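Local structure of Myo-inositol phosphohydrolase (Mitsuokella multacida, 4WU3) at residues L48-D53 with K169-F174. The protein probably removes phosphate groups from inositol phosphates such as phytate, as a phosphatase of the protein-tyrosine-phosphatase-like phytase family. The protein carries 2 engineered substitutions. Sequence-based numbering, arbitrary orientation.
Sequences LALKID and KSIYRF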
ATOM      1  N   LEU A  48       9.355  19.765  -7.860  1.00 19.23           N
ATOM      2  CA  LEU A  48       8.393  19.665  -8.947  1.00 17.70           C
ATOM      3  C   LEU A  48       9.028  20.183 -10.219  1.00 17.73           C
ATOM      4  O   LEU A  48       9.252  21.384 -10.358  1.00 17.74           O
ATOM      5  CB  LEU A  48       7.130  20.471  -8.627  1.00 17.24           C
ATOM      6  CG  LEU A  48       5.941  20.239  -9.566  1.00 16.06           C
ATOM      7  CD1 LEU A  48       5.374  18.844  -9.371  1.00 16.25           C
ATOM      8  CD2 LEU A  48       4.860  21.275  -9.322  1.00 16.64           C
ATOM      9  N   ALA A  49       9.320  19.280 -11.149  1.00 15.30           N
ATOM     10  CA  ALA A  49      10.075  19.661 -12.334  1.00 14.23           C
ATOM     11  C   ALA A  49       9.245  19.571 -13.602  1.00 13.45           C
ATOM     12  O   ALA A  49       8.571  18.570 -13.853  1.00 12.32           O
ATOM     13  CB  ALA A  49      11.319  18.808 -12.454  1.00 13.75           C
ATOM     14  N   LEU A  50       9.290  20.628 -14.406  1.00 12.85           N
ATOM     15  CA  LEU A  50       8.612  20.608 -15.689  1.00 11.68           C
ATOM     16  C   LEU A  50       9.510  19.830 -16.606  1.00 11.13           C
ATOM     17  O   LEU A  50      10.669  20.185 -16.764  1.00 10.87           O
ATOM     18  CB  LEU A  50       8.385  22.019 -16.224  1.00 12.00           C
ATOM     19  CG  LEU A  50       7.763  22.150 -17.624  1.00 12.26           C
ATOM     20  CD1 LEU A  50       6.444  21.397 -17.726  1.00 12.73           C
ATOM     21  CD2 LEU A  50       7.547  23.612 -17.984  1.00 12.72           C
ATOM     22  N   LYS A  51       8.990  18.761 -17.202  1.00 10.95           N
ATOM     23  CA  LYS A  51       9.804  17.948 -18.089  1.00 10.91           C
ATOM     24  C   LYS A  51       9.040  17.481 -19.314  1.00 11.32           C
ATOM     25  O   LYS A  51       7.812  17.577 -19.384  1.00 11.45           O
ATOM     26  CB  LYS A  51      10.400  16.753 -17.342  1.00 10.78           C
ATOM     27  CG  LYS A  51       9.373  15.831 -16.715  1.00 11.44           C
ATOM     28  CD  LYS A  51       8.860  14.784 -17.683  1.00 11.33           C
ATOM     29  CE  LYS A  51       8.338  13.583 -16.900  1.00 11.85           C
ATOM     30  NZ  LYS A  51       7.714  12.552 -17.763  1.00 11.22           N
ATOM     31  N   ILE A  52       9.803  16.976 -20.277  1.00 11.02           N
ATOM     32  CA  ILE A  52       9.273  16.503 -21.538  1.00 10.74           C
ATOM     33  C   ILE A  52       8.739  15.074 -21.397  1.00 10.69           C
ATOM     34  O   ILE A  52       9.444  14.185 -20.939  1.00 11.25           O
ATOM     35  CB  ILE A  52      10.368  16.579 -22.624  1.00 11.43           C
ATOM     36  CG1 ILE A  52      10.736  18.045 -22.895  1.00 11.92           C
ATOM     37  CG2 ILE A  52       9.927  15.901 -23.911  1.00 11.82           C
ATOM     38  CD1 ILE A  52      11.969  18.238 -23.755  1.00 12.64           C
ATOM     39  N   ASP A  53       7.477  14.874 -21.771  1.00 10.31           N
ATOM     40  CA  ASP A  53       6.863  13.554 -21.762  1.00 10.68           C
ATOM     41  C   ASP A  53       7.108  12.873 -23.107  1.00 12.44           C
ATOM     42  O   ASP A  53       7.603  11.742 -23.169  1.00 12.25           O
ATOM     43  CB  ASP A  53       5.344  13.664 -21.542  1.00 10.79           C
ATOM     44  CG  ASP A  53       4.960  14.130 -20.142  1.00 10.08           C
ATOM     45  OD1 ASP A  53       5.741  13.948 -19.191  1.00  9.32           O
ATOM     46  OD2 ASP A  53       3.842  14.669 -20.000  1.00 10.61           O
ATOM     47  N   LYS A 169      11.730  28.017 -23.360  1.00 12.01           N
ATOM     48  CA  LYS A 169      11.903  27.607 -21.980  1.00 14.19           C
ATOM     49  C   LYS A 169      12.818  26.401 -21.889  1.00 13.78           C
ATOM     50  O   LYS A 169      12.730  25.471 -22.694  1.00 10.82           O
ATOM     51  CB  LYS A 169      10.546  27.249 -21.359  1.00 19.60           C
ATOM     52  CG  LYS A 169      10.472  27.432 -19.857  1.00 23.74           C
ATOM     53  CD  LYS A 169       9.248  28.214 -19.460  1.00 31.47           C
ATOM     54  CE  LYS A 169       9.115  28.403 -17.961  1.00 41.93           C
ATOM     55  NZ  LYS A 169       9.592  29.744 -17.518  1.00 46.60           N
ATOM     56  N   SER A 170      13.693  26.424 -20.893  1.00 14.41           N
ATOM     57  CA  SER A 170      14.538  25.289 -20.585  1.00 16.26           C
ATOM     58  C   SER A 170      13.660  24.235 -19.918  1.00 15.94           C
ATOM     59  O   SER A 170      13.070  24.496 -18.879  1.00 19.65           O
ATOM     60  CB  SER A 170      15.683  25.711 -19.657  1.00 16.26           C
ATOM     61  OG  SER A 170      16.609  24.654 -19.473  1.00 15.43           O
ATOM     62  N   ILE A 171      13.542  23.061 -20.532  1.00 16.87           N
ATOM     63  CA  ILE A 171      12.666  22.002 -19.998  1.00 15.13           C
ATOM     64  C   ILE A 171      13.452  20.718 -19.809  1.00 13.68           C
ATOM     65  O   ILE A 171      14.162  20.265 -20.720  1.00 10.59           O
ATOM     66  CB  ILE A 171      11.516  21.669 -20.948  1.00 15.49           C
ATOM     67  CG1 ILE A 171      10.767  22.930 -21.372  1.00 16.97           C
ATOM     68  CG2 ILE A 171      10.566  20.682 -20.291  1.00 15.49           C
ATOM     69  CD1 ILE A 171       9.731  23.402 -20.386  1.00 18.17           C
ATOM     70  N   TYR A 172      13.317  20.125 -18.629  1.00 13.24           N
ATOM     71  CA  TYR A 172      14.080  18.922 -18.311  1.00 13.45           C
ATOM     72  C   TYR A 172      13.692  17.792 -19.266  1.00 12.80           C
ATOM     73  O   TYR A 172      12.553  17.711 -19.735  1.00 11.61           O
ATOM     74  CB  TYR A 172      13.868  18.483 -16.849  1.00 13.05           C
ATOM     75  CG  TYR A 172      14.509  19.379 -15.807  1.00 12.90           C
ATOM     76  CD1 TYR A 172      15.871  19.329 -15.554  1.00 13.18           C
ATOM     77  CD2 TYR A 172      13.736  20.261 -15.056  1.00 13.39           C
ATOM     78  CE1 TYR A 172      16.453  20.145 -14.595  1.00 13.75           C
ATOM     79  CE2 TYR A 172      14.304  21.080 -14.099  1.00 14.22           C
ATOM     80  CZ  TYR A 172      15.662  21.017 -13.872  1.00 15.13           C
ATOM     81  OH  TYR A 172      16.222  21.830 -12.915  1.00 14.56           O
ATOM     82  N   ARG A 173      14.657  16.933 -19.558  1.00 13.13           N
ATOM     83  CA  ARG A 173      14.390  15.697 -20.266  1.00 13.59           C
ATOM     84  C   ARG A 173      14.132  14.604 -19.236  1.00 13.40           C
ATOM     85  O   ARG A 173      14.161  14.857 -18.032  1.00 11.82           O
ATOM     86  CB  ARG A 173      15.554  15.334 -21.181  1.00 15.78           C
ATOM     87  CG  ARG A 173      15.528  16.119 -22.484  1.00 17.40           C
ATOM     88  CD  ARG A 173      16.770  15.881 -23.324  1.00 19.69           C
ATOM     89  NE  ARG A 173      17.929  16.587 -22.781  1.00 22.62           N
ATOM     90  CZ  ARG A 173      19.104  16.700 -23.401  1.00 27.10           C
ATOM     91  NH1 ARG A 173      19.289  16.149 -24.596  1.00 25.37           N
ATOM     92  NH2 ARG A 173      20.096  17.372 -22.818  1.00 25.96           N
ATOM     93  N   PHE A 174      13.849  13.397 -19.708  1.00 14.04           N
ATOM     94  CA  PHE A 174      13.346  12.362 -18.827  1.00 14.28           C
ATOM     95  C   PHE A 174      13.713  10.989 -19.334  1.00 14.13           C
ATOM     96  O   PHE A 174      13.625  10.725 -20.525  1.00 13.62           O
ATOM     97  CB  PHE A 174      11.828  12.468 -18.723  1.00 13.75           C
ATOM     98  CG  PHE A 174      11.241  11.684 -17.585  1.00 13.86           C
ATOM     99  CD1 PHE A 174      11.375  12.134 -16.277  1.00 14.17           C
ATOM    100  CD2 PHE A 174      10.544  10.507 -17.816  1.00 15.13           C
ATOM    101  CE1 PHE A 174      10.832  11.423 -15.222  1.00 14.56           C
ATOM    102  CE2 PHE A 174       9.989   9.794 -16.762  1.00 14.97           C
ATOM    103  CZ  PHE A 174      10.132  10.251 -15.466  1.00 15.06           C
TER
HETATM  104  O   HOH W   1      12.319  22.652 -16.739  1.00 44.98           O
HETATM  105  O   HOH W   2      12.115  12.992 -22.505  1.00 41.46           O
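Lys51 reaches over one face of the Phe174 ring, its NZ 3.6 Å from the ring centroid and only 15° off the normal, a cation-pi contact. CE rests on the same ring as a CH-pi donor, so both the apolar methylenes and the charged end of a lysine are used. The chain gets there because CG sits between the backbone N and carbonyl carbon (chi1 59°) and a second bend follows at chi2. NZ is also salt-bridged to Asp53 OD1 at 2.8 Å; an aspartate suits this place because Ser135 OG hydrogen-bonds OD1 and Arg122 pairs with OD2, probably fixing the carboxylate's rotation. With the ring of Phe174 cut back to an alanine here, CE and NZ of Lys51 would probably lose the surface they lie on, and Phe137 its edge-to-face mate.

Between the backbones, a single bridge pairs Lys51 with Tyr172: Tyr172 N donates to Leu50 O (3.2 Å), and Ile52 N to Tyr172 O (2.9 Å). Leu50 O also lies at the edge of the Tyr172 ring, whose CD2 meets Ala49 CB, a methyl small enough to fit beside it. Branched Ile171 crosses Leu50 obliquely, CD1 pressing tightly on CD2 (3.3 Å), and Ile52 at about a right angle, CG2 touching Ile52 CG1 and Lys51 CA.

Segments 49-52 and 169-174 cross at 70°, steep enough for one bridge rather than a continuous ladder between two sheets: strand 49-54 pairs with strand 132-137, strand 168-175 with strand 180-188.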